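Local coordinates for 70 kDa peptidylprolyl isomerase, putative (Plasmodium falciparum, PDB 2FBN), which is a putative FK506-binding peptidylprolyl isomerase whose C-terminal tetratricopeptide repeat domain interacts with the C-terminal pentapeptide of Hsp90, at residues Ala64-Phe67 with Phe68-Thr71. Residues are numbered along the deposited sequence; the frame is centred on the assembly and turned at random.
Sequences ALDF and FIHT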
loop_
_atom_site.group_PDB
_atom_site.type_symbol
_atom_site.label_atom_id
_atom_site.label_comp_id
_atom_site.label_asym_id
_atom_site.label_seq_id
_atom_site.Cartn_x
_atom_site.Cartn_y
_atom_site.Cartn_z
ATOM N N ALA A 64 12.317 1.294 5.176
ATOM C CA ALA A 64 12.512 2.742 5.296
ATOM C C ALA A 64 11.170 3.471 5.485
ATOM O O ALA A 64 11.000 4.282 6.408
ATOM C CB ALA A 64 13.259 3.304 4.058
ATOM N N LEU A 65 10.225 3.169 4.595
ATOM C CA LEU A 65 8.892 3.783 4.639
ATOM C C LEU A 65 8.121 3.455 5.924
ATOM O O LEU A 65 7.333 4.277 6.409
ATOM C CB LEU A 65 8.071 3.390 3.411
ATOM C CG LEU A 65 8.566 4.033 2.109
ATOM C CD1 LEU A 65 7.773 3.481 0.925
ATOM C CD2 LEU A 65 8.487 5.571 2.193
ATOM N N ASP A 66 8.332 2.247 6.451
ATOM C CA ASP A 66 7.676 1.816 7.701
ATOM C C ASP A 66 7.984 2.738 8.895
ATOM O O ASP A 66 7.159 2.875 9.806
ATOM C CB ASP A 66 8.071 0.379 8.025
ATOM C CG ASP A 66 7.447 -0.643 7.069
ATOM O OD1 ASP A 66 6.489 -0.308 6.353
ATOM O OD2 ASP A 66 7.924 -1.794 7.060
ATOM N N PHE A 67 9.147 3.392 8.866
ATOM C CA PHE A 67 9.487 4.374 9.907
ATOM C C PHE A 67 8.546 5.564 9.940
ATOM O O PHE A 67 8.466 6.244 10.946
ATOM C CB PHE A 67 10.926 4.839 9.788
ATOM C CG PHE A 67 11.883 3.887 10.407
ATOM C CD1 PHE A 67 12.035 3.848 11.794
ATOM C CD2 PHE A 67 12.609 3.002 9.618
ATOM C CE1 PHE A 67 12.928 2.936 12.388
ATOM C CE2 PHE A 67 13.492 2.094 10.197
ATOM C CZ PHE A 67 13.650 2.066 11.593
ATOM N N PHE A 68 7.816 5.783 8.843
ATOM C CA PHE A 68 6.912 6.925 8.739
ATOM C C PHE A 68 5.432 6.585 8.924
ATOM O O PHE A 68 4.586 7.454 8.768
ATOM C CB PHE A 68 7.148 7.659 7.413
ATOM C CG PHE A 68 8.549 8.171 7.280
ATOM C CD1 PHE A 68 9.114 8.925 8.314
ATOM C CD2 PHE A 68 9.298 7.913 6.135
ATOM C CE1 PHE A 68 10.436 9.398 8.213
ATOM C CE2 PHE A 68 10.611 8.397 6.026
ATOM C CZ PHE A 68 11.170 9.130 7.069
ATOM N N ILE A 69 5.122 5.335 9.272
ATOM C CA ILE A 69 3.744 4.976 9.624
ATOM C C ILE A 69 3.294 5.846 10.808
ATOM O O ILE A 69 4.038 6.055 11.787
ATOM C CB ILE A 69 3.624 3.456 9.957
ATOM C CG1 ILE A 69 4.017 2.633 8.730
ATOM C CG2 ILE A 69 2.196 3.085 10.420
ATOM C CD1 ILE A 69 4.150 1.147 9.004
ATOM N N HIS A 70 2.067 6.356 10.718
ATOM C CA HIS A 70 1.494 7.225 11.760
ATOM C C HIS A 70 2.349 8.453 12.092
ATOM O O HIS A 70 2.611 8.720 13.270
ATOM C CB HIS A 70 1.206 6.457 13.069
ATOM C CG HIS A 70 0.433 5.188 12.888
ATOM N ND1 HIS A 70 -0.605 5.054 11.990
ATOM C CD2 HIS A 70 0.534 3.997 13.527
ATOM C CE1 HIS A 70 -1.096 3.826 12.068
ATOM N NE2 HIS A 70 -0.427 3.168 13.001
ATOM N N THR A 71 2.789 9.175 11.057
ATOM C CA THR A 71 3.552 10.410 11.262
ATOM C C THR A 71 2.836 11.583 10.583
ATOM O O THR A 71 3.477 12.585 10.224
ATOM C CB THR A 71 5.013 10.300 10.735
ATOM O OG1 THR A 71 4.997 9.998 9.340
ATOM C CG2 THR A 71 5.803 9.215 11.486
HETATM O O HOH W 1 6.579 5.852 12.900
#
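The F68 ring lies obliquely to A64 O, with CD2 4.0 Å from it; the same oxygen accepts the backbone N-H of F67 and sits in plane at the edge of the F67 ring. One residue on, L65 O takes the N-H of F68 (N to O 2.9 Å). D66 O binds I69 N at 3.2 Å and a nearly straight 165°, closing a type I beta turn from D66 to I69. I69 folds its side chain back over this turn: with CG1 beside its own backbone N (chi1 -61°), CG1 comes 3.3 Å from D66 O, and CD1 reaches 3.8 Å from D66 OD1, the two side chains running side by side. One water donates to F67 O (2.7 Å) and to I69 O (2.8 Å), bridging the two carbonyls. Beyond the turn, T71 OG1 donates to F68 O at 2.6 Å and is also hydrogen-bonded to K83 NZ, while I69 CG2 lies over one face of the H70 ring. The whole forms the exit of helix 54-66 into the loop before helix 77-100, a turn between consecutive helices of the all-helical tetratricopeptide repeat domain. F67 packs on helix 31-50 and edge-to-face with Y29, F68 touches A38 of helix 31-50 and E87 of helix 77-100, and I69 and H70 meet F137 of the second subunit.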